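PDB 3GBV: putative LacI-family transcriptional regulator from Bacteroides fragilis, which probably regulates transcription as a LacI-family protein, its periplasmic-binding-protein-like domain presumably sensing a small effector molecule. Local coordinates for residues A[129-134]-A[246-251]; A[123-128]-A[162-167]; A[212-217]-A[226-231]. One frame throughout, in Å; residues are numbered along the deposited sequence.

Contact 1. Residues A[129-134]-A[246-251]; sequences MLLAVN and VSFLIA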
loop_
_atom_site.group_PDB
_atom_site.type_symbol
_atom_site.label_atom_id
_atom_site.label_comp_id
_atom_site.label_asym_id
_atom_site.label_seq_id
_atom_site.Cartn_x
_atom_site.Cartn_y
_atom_site.Cartn_z
HETATM N N MSE A 129 -18.115 -5.601 -0.010
HETATM C CA MSE A 129 -19.314 -5.430 -0.824
HETATM C C MSE A 129 -19.047 -5.416 -2.325
HETATM O O MSE A 129 -19.968 -5.583 -3.121
HETATM C CB MSE A 129 -20.046 -4.156 -0.403
HETATM C CG MSE A 129 -20.632 -4.276 0.982
HETATM SE SE MSE A 129 -21.834 -5.860 1.011
HETATM C CE MSE A 129 -20.863 -7.218 1.951
ATOM N N LEU A 130 -17.793 -5.185 -2.702
ATOM C CA LEU A 130 -17.382 -5.185 -4.107
ATOM C C LEU A 130 -17.379 -6.661 -4.511
ATOM O O LEU A 130 -17.612 -7.020 -5.664
ATOM C CB LEU A 130 -15.957 -4.624 -4.253
ATOM C CG LEU A 130 -15.301 -4.802 -5.637
ATOM C CD1 LEU A 130 -15.930 -3.821 -6.620
ATOM C CD2 LEU A 130 -13.787 -4.569 -5.556
ATOM N N LEU A 131 -17.102 -7.494 -3.513
ATOM C CA LEU A 131 -17.024 -8.943 -3.629
ATOM C C LEU A 131 -18.405 -9.600 -3.515
ATOM O O LEU A 131 -18.732 -10.518 -4.268
ATOM C CB LEU A 131 -16.136 -9.465 -2.500
ATOM C CG LEU A 131 -14.981 -10.429 -2.718
ATOM C CD1 LEU A 131 -13.980 -9.857 -3.689
ATOM C CD2 LEU A 131 -14.323 -10.684 -1.379
ATOM N N ALA A 132 -19.208 -9.119 -2.565
ATOM C CA ALA A 132 -20.535 -9.676 -2.305
ATOM C C ALA A 132 -21.688 -8.841 -2.834
ATOM O O ALA A 132 -22.777 -8.848 -2.256
ATOM C CB ALA A 132 -20.710 -9.886 -0.818
ATOM N N VAL A 133 -21.452 -8.148 -3.939
ATOM C CA VAL A 133 -22.456 -7.288 -4.552
ATOM C C VAL A 133 -23.898 -7.707 -4.275
ATOM O O VAL A 133 -24.615 -7.037 -3.523
ATOM C CB VAL A 133 -22.268 -7.224 -6.074
ATOM C CG1 VAL A 133 -22.666 -5.839 -6.581
ATOM C CG2 VAL A 133 -20.825 -7.555 -6.439
ATOM N N ASN A 134 -24.319 -8.814 -4.877
ATOM C CA ASN A 134 -25.685 -9.297 -4.704
ATOM C C ASN A 134 -25.781 -10.481 -3.746
ATOM O O ASN A 134 -26.189 -11.576 -4.132
ATOM C CB ASN A 134 -26.274 -9.676 -6.066
ATOM C CG ASN A 134 -26.264 -8.514 -7.048
ATOM O OD1 ASN A 134 -26.878 -7.469 -6.805
ATOM N ND2 ASN A 134 -25.560 -8.691 -8.162
ATOM N N VAL A 246 -8.648 -16.593 0.658
ATOM C CA VAL A 246 -8.718 -15.198 1.079
ATOM C C VAL A 246 -8.612 -14.348 -0.197
ATOM O O VAL A 246 -7.751 -14.598 -1.042
ATOM C CB VAL A 246 -7.560 -14.849 2.039
ATOM C CG1 VAL A 246 -7.494 -13.343 2.268
ATOM C CG2 VAL A 246 -7.750 -15.571 3.361
ATOM N N SER A 247 -9.501 -13.365 -0.335
ATOM C CA SER A 247 -9.525 -12.488 -1.513
ATOM C C SER A 247 -8.720 -11.212 -1.319
ATOM O O SER A 247 -8.060 -10.739 -2.238
ATOM C CB SER A 247 -10.964 -12.103 -1.870
ATOM O OG SER A 247 -11.751 -13.250 -2.120
ATOM N N PHE A 248 -8.799 -10.649 -0.122
ATOM C CA PHE A 248 -8.069 -9.438 0.187
ATOM C C PHE A 248 -7.499 -9.545 1.597
ATOM O O PHE A 248 -8.075 -10.203 2.473
ATOM C CB PHE A 248 -8.985 -8.202 0.148
ATOM C CG PHE A 248 -9.634 -7.941 -1.189
ATOM C CD1 PHE A 248 -8.867 -7.749 -2.334
ATOM C CD2 PHE A 248 -11.022 -7.840 -1.290
ATOM C CE1 PHE A 248 -9.473 -7.459 -3.555
ATOM C CE2 PHE A 248 -11.635 -7.552 -2.512
ATOM C CZ PHE A 248 -10.861 -7.359 -3.648
ATOM N N LEU A 249 -6.355 -8.900 1.793
ATOM C CA LEU A 249 -5.722 -8.813 3.097
ATOM C C LEU A 249 -5.442 -7.323 3.285
ATOM O O LEU A 249 -5.007 -6.639 2.357
ATOM C CB LEU A 249 -4.409 -9.606 3.159
ATOM C CG LEU A 249 -4.518 -11.137 3.193
ATOM C CD1 LEU A 249 -3.121 -11.757 3.153
ATOM C CD2 LEU A 249 -5.270 -11.574 4.448
ATOM N N ILE A 250 -5.722 -6.818 4.479
ATOM C CA ILE A 250 -5.474 -5.421 4.784
ATOM C C ILE A 250 -4.258 -5.373 5.686
ATOM O O ILE A 250 -4.219 -6.034 6.719
ATOM C CB ILE A 250 -6.685 -4.791 5.480
ATOM C CG1 ILE A 250 -7.879 -4.797 4.505
ATOM C CG2 ILE A 250 -6.335 -3.388 5.961
ATOM C CD1 ILE A 250 -9.222 -4.425 5.130
ATOM N N ALA A 251 -3.248 -4.611 5.279
ATOM C CA ALA A 251 -2.021 -4.504 6.057
ATOM C C ALA A 251 -1.922 -3.155 6.755
ATOM O O ALA A 251 -2.577 -2.190 6.361
ATOM C CB ALA A 251 -0.818 -4.718 5.153
#
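L131, in the last turn of its helix, meets S247 and F248 of the strand 246-251 with its two methyl groups, one for each residue. The contact is apolar, and no hydrogen bond crosses it.

The main packing is aliphatic against aromatic. L131 CD1 lies 3.5 Å from F248 CE2 and 4.0 Å from F248 CZ, approaching the ring obliquely at its outer end. The leucine comes from the helix and the phenylalanine from the strand, and they pass alongside one another, overlapping along part of their lengths. The ring is turned toward the helix by chi1 (-61°), CG lying anti to the carbonyl carbon; its length brings CE2 and CZ to the leucine. L130 contributes a looser touch, its CD2 being 4.5 Å from F248 CZ. Branched leucines suit the place, since their methyls can follow the outline of a flat ring.

The second kind of contact is that of methyl with serine. L131 CD2 is 3.7 Å from both S247 CB and S247 OG, a van der Waals approach. A small residue fits here, where the chain turns a corner, because its short side chain lets the leucine come close. S247 CB also stands over one face of the F248 ring, toward the rim, so the serine and the leucine both border the phenylalanine.

L131 of the second subunit packs on L130, and L130 of that subunit on F248, placing this corner at the dimer interface. Within the chain, L131 also touches S227, while F248 rests against I229 and against M127, so that the C-terminal end of helix 117-131 packs across the neighbouring strands 246-251 and 227-231.

Contact 2. Residues A[123-128]-A[162-167]; sequences FAARML and RQYMQE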
loop_
_atom_site.group_PDB
_atom_site.type_symbol
_atom_site.label_atom_id
_atom_site.label_comp_id
_atom_site.label_asym_id
_atom_site.label_seq_id
_atom_site.Cartn_x
_atom_site.Cartn_y
_atom_site.Cartn_z
ATOM N N PHE A 123 -13.628 0.950 5.347
ATOM C CA PHE A 123 -12.946 0.579 4.110
ATOM C C PHE A 123 -13.112 -0.913 3.824
ATOM O O PHE A 123 -13.323 -1.318 2.674
ATOM C CB PHE A 123 -11.447 0.902 4.222
ATOM C CG PHE A 123 -10.604 0.313 3.117
ATOM C CD1 PHE A 123 -10.453 0.971 1.900
ATOM C CD2 PHE A 123 -9.949 -0.899 3.303
ATOM C CE1 PHE A 123 -9.652 0.426 0.888
ATOM C CE2 PHE A 123 -9.150 -1.448 2.293
ATOM C CZ PHE A 123 -8.999 -0.785 1.086
ATOM N N ALA A 124 -12.999 -1.721 4.877
ATOM C CA ALA A 124 -13.123 -3.171 4.761
ATOM C C ALA A 124 -14.508 -3.530 4.251
ATOM O O ALA A 124 -14.657 -4.452 3.460
ATOM C CB ALA A 124 -12.865 -3.834 6.107
ATOM N N ALA A 125 -15.510 -2.781 4.698
ATOM C CA ALA A 125 -16.889 -2.996 4.279
ATOM C C ALA A 125 -17.031 -2.732 2.784
ATOM O O ALA A 125 -17.654 -3.519 2.067
ATOM C CB ALA A 125 -17.826 -2.084 5.059
ATOM N N ARG A 126 -16.459 -1.618 2.327
ATOM C CA ARG A 126 -16.496 -1.252 0.912
ATOM C C ARG A 126 -15.928 -2.387 0.071
ATOM O O ARG A 126 -16.547 -2.830 -0.894
ATOM C CB ARG A 126 -15.670 0.023 0.671
ATOM C CG ARG A 126 -15.253 0.288 -0.788
ATOM C CD ARG A 126 -16.441 0.515 -1.689
ATOM N NE ARG A 126 -16.060 0.682 -3.096
ATOM C CZ ARG A 126 -15.421 1.740 -3.598
ATOM N NH1 ARG A 126 -15.071 2.754 -2.818
ATOM N NH2 ARG A 126 -15.149 1.794 -4.896
HETATM N N MSE A 127 -14.751 -2.867 0.451
HETATM C CA MSE A 127 -14.091 -3.938 -0.303
HETATM C C MSE A 127 -14.864 -5.252 -0.287
HETATM O O MSE A 127 -14.889 -5.972 -1.288
HETATM C CB MSE A 127 -12.666 -4.188 0.221
HETATM C CG MSE A 127 -11.726 -2.983 0.146
HETATM SE SE MSE A 127 -11.656 -2.290 -1.677
HETATM C CE MSE A 127 -10.846 -3.807 -2.695
ATOM N N LEU A 128 -15.477 -5.576 0.846
ATOM C CA LEU A 128 -16.244 -6.810 0.948
ATOM C C LEU A 128 -17.475 -6.762 0.043
ATOM O O LEU A 128 -17.836 -7.758 -0.595
ATOM C CB LEU A 128 -16.698 -7.057 2.384
ATOM C CG LEU A 128 -17.483 -8.363 2.552
ATOM C CD1 LEU A 128 -16.513 -9.531 2.498
ATOM C CD2 LEU A 128 -18.240 -8.362 3.868
ATOM N N ARG A 162 -20.037 -1.852 10.297
ATOM C CA ARG A 162 -21.487 -1.831 10.369
ATOM C C ARG A 162 -22.060 -0.499 9.894
ATOM O O ARG A 162 -23.161 -0.458 9.340
ATOM C CB ARG A 162 -21.948 -2.128 11.799
ATOM C CG ARG A 162 -21.605 -3.539 12.303
ATOM C CD ARG A 162 -21.938 -3.692 13.791
ATOM N NE ARG A 162 -21.487 -4.972 14.343
ATOM C CZ ARG A 162 -22.049 -6.157 14.101
ATOM N NH1 ARG A 162 -23.110 -6.266 13.311
ATOM N NH2 ARG A 162 -21.526 -7.247 14.634
ATOM N N GLN A 163 -21.322 0.591 10.095
ATOM C CA GLN A 163 -21.814 1.889 9.657
ATOM C C GLN A 163 -21.936 1.898 8.139
ATOM O O GLN A 163 -22.957 2.317 7.590
ATOM C CB GLN A 163 -20.880 3.017 10.093
ATOM C CG GLN A 163 -21.506 4.397 9.935
ATOM C CD GLN A 163 -20.562 5.527 10.309
ATOM O OE1 GLN A 163 -19.887 5.479 11.349
ATOM N NE2 GLN A 163 -20.514 6.559 9.467
ATOM N N TYR A 164 -20.885 1.438 7.465
ATOM C CA TYR A 164 -20.891 1.388 6.009
ATOM C C TYR A 164 -22.041 0.502 5.529
ATOM O O TYR A 164 -22.763 0.851 4.593
ATOM C CB TYR A 164 -19.576 0.813 5.473
ATOM C CG TYR A 164 -19.506 0.801 3.959
ATOM C CD1 TYR A 164 -18.850 1.823 3.259
ATOM C CD2 TYR A 164 -20.127 -0.214 3.221
ATOM C CE1 TYR A 164 -18.814 1.833 1.863
ATOM C CE2 TYR A 164 -20.106 -0.208 1.831
ATOM C CZ TYR A 164 -19.444 0.818 1.162
ATOM O OH TYR A 164 -19.421 0.843 -0.205
HETATM N N MSE A 165 -22.192 -0.655 6.164
HETATM C CA MSE A 165 -23.251 -1.585 5.791
HETATM C C MSE A 165 -24.626 -0.939 5.983
HETATM O O MSE A 165 -25.548 -1.178 5.209
HETATM C CB MSE A 165 -23.167 -2.855 6.635
HETATM C CG MSE A 165 -21.868 -3.620 6.499
HETATM SE SE MSE A 165 -21.781 -4.366 4.671
HETATM C CE MSE A 165 -23.131 -5.820 4.760
ATOM N N GLN A 166 -24.771 -0.128 7.023
ATOM C CA GLN A 166 -26.047 0.537 7.265
ATOM C C GLN A 166 -26.299 1.580 6.174
ATOM O O GLN A 166 -27.400 1.690 5.636
ATOM C CB GLN A 166 -26.042 1.214 8.637
ATOM C CG GLN A 166 -26.428 0.313 9.803
ATOM C CD GLN A 166 -26.049 0.907 11.151
ATOM O OE1 GLN A 166 -26.047 2.127 11.330
ATOM N NE2 GLN A 166 -25.737 0.042 12.113
ATOM N N GLU A 167 -25.262 2.332 5.833
ATOM C CA GLU A 167 -25.389 3.377 4.826
ATOM C C GLU A 167 -25.525 2.872 3.389
ATOM O O GLU A 167 -26.129 3.549 2.558
ATOM C CB GLU A 167 -24.187 4.320 4.908
ATOM C CG GLU A 167 -23.906 4.880 6.303
ATOM C CD GLU A 167 -22.637 5.725 6.337
ATOM O OE1 GLU A 167 -21.640 5.310 5.706
ATOM O OE2 GLU A 167 -22.628 6.790 6.992
#
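A125 and Y164 mark the closest approach of the two helices, their CA atoms only 6.2 Å apart. Both segments are helical throughout, and each belongs to a helix that extends beyond it in both directions. So short a separation depends on alanine: its single methyl group lets the tyrosine stem come close, and A125 CB reaches Y164 CB at 3.4 Å.

The tyrosine ring then lies against the backbone of the other helix. Y164 CG is anti to its own backbone N (chi1 -177°), which lays the ring against helix 117-131, slanting across it. One ring face is covered by main-chain atoms: R126 N stands 3.8 Å above its plane, over the centre, while A125 C lies nearer the rim. R126 CA is 3.6 Å from Y164 CZ, continuing this cover toward the hydroxyl.

R126 passes the far end of the ring with its aliphatic portion. Its CD is 3.3 Å from Y164 OH, and the bend at chi2 (64°) carries the guanidinium onward; its plane is only 11° from that of the ring, but it lies beyond the hydroxyl and does not stack on the ring. The charged end forms a salt bridge with E289 of the second subunit, so the arginine pairs apolar packing at its stem with a subunit link at its tip. H168 also stacks with the Y164 ring, and Y122 meets it edge to face.

This is packing of adjacent helices on one side of the sheet in an alpha/beta domain of the periplasmic-binding-protein type, with L128 and M165 both resting on I138 of strand 137-144.

Contact 3. Residues A[212-217]-A[226-231]; sequences YIIGEY and FSLIGY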
loop_
_atom_site.group_PDB
_atom_site.type_symbol
_atom_site.label_atom_id
_atom_site.label_comp_id
_atom_site.label_asym_id
_atom_site.label_seq_id
_atom_site.Cartn_x
_atom_site.Cartn_y
_atom_site.Cartn_z
ATOM N N TYR A 212 -6.286 -16.943 8.563
ATOM C CA TYR A 212 -5.834 -18.221 8.030
ATOM C C TYR A 212 -6.586 -19.404 8.641
ATOM O O TYR A 212 -6.674 -20.474 8.030
ATOM C CB TYR A 212 -4.324 -18.390 8.259
ATOM C CG TYR A 212 -3.913 -18.499 9.712
ATOM C CD1 TYR A 212 -4.093 -19.688 10.419
ATOM C CD2 TYR A 212 -3.353 -17.414 10.384
ATOM C CE1 TYR A 212 -3.727 -19.798 11.754
ATOM C CE2 TYR A 212 -2.982 -17.514 11.731
ATOM C CZ TYR A 212 -3.175 -18.712 12.405
ATOM O OH TYR A 212 -2.817 -18.834 13.726
ATOM N N ILE A 213 -7.116 -19.217 9.848
ATOM C CA ILE A 213 -7.864 -20.278 10.521
ATOM C C ILE A 213 -9.073 -20.633 9.657
ATOM O O ILE A 213 -9.398 -21.803 9.466
ATOM C CB ILE A 213 -8.358 -19.824 11.922
ATOM C CG1 ILE A 213 -7.169 -19.639 12.858
ATOM C CG2 ILE A 213 -9.312 -20.851 12.508
ATOM C CD1 ILE A 213 -7.525 -18.951 14.153
ATOM N N ILE A 214 -9.727 -19.606 9.131
ATOM C CA ILE A 214 -10.896 -19.795 8.289
ATOM C C ILE A 214 -10.443 -20.199 6.896
ATOM O O ILE A 214 -11.071 -21.032 6.241
ATOM C CB ILE A 214 -11.714 -18.500 8.157
ATOM C CG1 ILE A 214 -12.011 -17.901 9.540
ATOM C CG2 ILE A 214 -12.995 -18.788 7.389
ATOM C CD1 ILE A 214 -12.979 -18.710 10.364
ATOM N N GLY A 215 -9.354 -19.593 6.441
ATOM C CA GLY A 215 -8.842 -19.902 5.123
ATOM C C GLY A 215 -8.363 -21.337 4.981
ATOM O O GLY A 215 -8.666 -22.002 3.988
ATOM N N GLU A 216 -7.604 -21.810 5.963
ATOM C CA GLU A 216 -7.087 -23.170 5.936
ATOM C C GLU A 216 -8.222 -24.160 6.135
ATOM O O GLU A 216 -8.144 -25.297 5.673
ATOM C CB GLU A 216 -6.012 -23.349 7.008
ATOM C CG GLU A 216 -4.795 -22.467 6.779
ATOM C CD GLU A 216 -3.764 -22.582 7.882
ATOM O OE1 GLU A 216 -2.703 -21.931 7.769
ATOM O OE2 GLU A 216 -4.015 -23.320 8.860
ATOM N N TYR A 217 -9.278 -23.732 6.818
ATOM C CA TYR A 217 -10.427 -24.607 7.015
ATOM C C TYR A 217 -11.053 -24.883 5.649
ATOM O O TYR A 217 -11.358 -26.029 5.314
ATOM C CB TYR A 217 -11.473 -23.952 7.917
ATOM C CG TYR A 217 -12.808 -24.663 7.886
ATOM C CD1 TYR A 217 -13.017 -25.841 8.612
ATOM C CD2 TYR A 217 -13.857 -24.173 7.110
ATOM C CE1 TYR A 217 -14.242 -26.516 8.560
ATOM C CE2 TYR A 217 -15.079 -24.838 7.050
ATOM C CZ TYR A 217 -15.263 -26.007 7.777
ATOM O OH TYR A 217 -16.465 -26.668 7.713
ATOM N N PHE A 226 -16.637 -19.760 -1.243
ATOM C CA PHE A 226 -16.619 -18.803 -0.142
ATOM C C PHE A 226 -15.270 -18.085 -0.141
ATOM O O PHE A 226 -14.224 -18.725 -0.280
ATOM C CB PHE A 226 -16.797 -19.535 1.189
ATOM C CG PHE A 226 -17.165 -18.637 2.338
ATOM C CD1 PHE A 226 -18.498 -18.394 2.642
ATOM C CD2 PHE A 226 -16.180 -18.036 3.118
ATOM C CE1 PHE A 226 -18.848 -17.561 3.712
ATOM C CE2 PHE A 226 -16.522 -17.197 4.194
ATOM C CZ PHE A 226 -17.855 -16.965 4.487
ATOM N N SER A 227 -15.297 -16.762 0.021
ATOM C CA SER A 227 -14.074 -15.963 0.049
ATOM C C SER A 227 -14.004 -15.047 1.279
ATOM O O SER A 227 -15.005 -14.446 1.684
ATOM C CB SER A 227 -13.968 -15.121 -1.221
ATOM O OG SER A 227 -15.039 -14.199 -1.308
ATOM N N LEU A 228 -12.812 -14.953 1.866
ATOM C CA LEU A 228 -12.597 -14.120 3.040
ATOM C C LEU A 228 -11.852 -12.830 2.744
ATOM O O LEU A 228 -11.183 -12.680 1.721
ATOM C CB LEU A 228 -11.748 -14.838 4.101
ATOM C CG LEU A 228 -12.084 -16.066 4.952
ATOM C CD1 LEU A 228 -13.565 -16.085 5.283
ATOM C CD2 LEU A 228 -11.663 -17.311 4.224
ATOM N N ILE A 229 -11.975 -11.906 3.689
ATOM C CA ILE A 229 -11.249 -10.654 3.676
ATOM C C ILE A 229 -10.617 -10.715 5.060
ATOM O O ILE A 229 -11.299 -10.947 6.055
ATOM C CB ILE A 229 -12.159 -9.423 3.564
ATOM C CG1 ILE A 229 -12.587 -9.241 2.109
ATOM C CG2 ILE A 229 -11.410 -8.162 4.056
ATOM C CD1 ILE A 229 -13.242 -7.904 1.834
ATOM N N GLY A 230 -9.306 -10.555 5.121
ATOM C CA GLY A 230 -8.639 -10.627 6.402
ATOM C C GLY A 230 -7.660 -9.504 6.625
ATOM O O GLY A 230 -7.525 -8.605 5.799
ATOM N N TYR A 231 -6.973 -9.571 7.760
ATOM C CA TYR A 231 -5.994 -8.566 8.123
ATOM C C TYR A 231 -4.587 -9.120 8.327
ATOM O O TYR A 231 -4.400 -10.260 8.765
ATOM C CB TYR A 231 -6.435 -7.858 9.406
ATOM C CG TYR A 231 -7.418 -6.730 9.194
ATOM C CD1 TYR A 231 -7.010 -5.396 9.275
ATOM C CD2 TYR A 231 -8.757 -6.990 8.944
ATOM C CE1 TYR A 231 -7.929 -4.354 9.117
ATOM C CE2 TYR A 231 -9.673 -5.966 8.788
ATOM C CZ TYR A 231 -9.262 -4.650 8.879
ATOM O OH TYR A 231 -10.212 -3.646 8.756
#
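I214 and L228 cross at about a right angle, with the isoleucine's CG2 branch pressed into the fork of the leucine. I214 CG2 is 3.5 Å from L228 CD1 and 3.7 Å from L228 CD2, so one methyl meets both prongs; the CD1 approach is tighter than usual van der Waals contact. The branch is aimed by its torsion: CG2 lies anti to the backbone N of I214, whereas CG1 (chi1 -51°) takes the position beside that nitrogen. I214 CB also joins in, 4.0 Å from L228 CG.

Next along the helix comes G215, its CA 7.2 Å from that of L228. At G215, where no side chain intervenes, L228 CD2 lies 3.9 Å from G215 N. Just before the strand, the ring of F226 presents its edge, in plane, to L228 CD1.

Helix 212-220 thus covers strand 227-231 within a beta-alpha-beta unit that starts at strand 203-206, and F141 of strand 137-144 touches both I214 and L228. The side chains that meet are apolar, and no hydrogen bond joins the segments, so cohesion rests on fit and on buried hydrocarbon.

In the fold
All three contacts lie in the domain built on the mixed sheet. Contacts 1 and 2 share helix 117-131, their centres about 11 Å apart, and I250 CD1 of one meets A124 CB of the other at 3.8 Å. Contact 3 is nested in the chain loop that contact 1 closes, also about 11 Å away centre to centre; the neighbouring strands are joined by a probable hydrogen bond of 2.7 Å from S247 N to L228 O. Contacts 2 and 3, about 18 Å apart, meet where I229 CD1 approaches L128 CA. The shared helix and strand 227-231 therefore knit the set together, while contacts 1 and 2 also reach the second subunit.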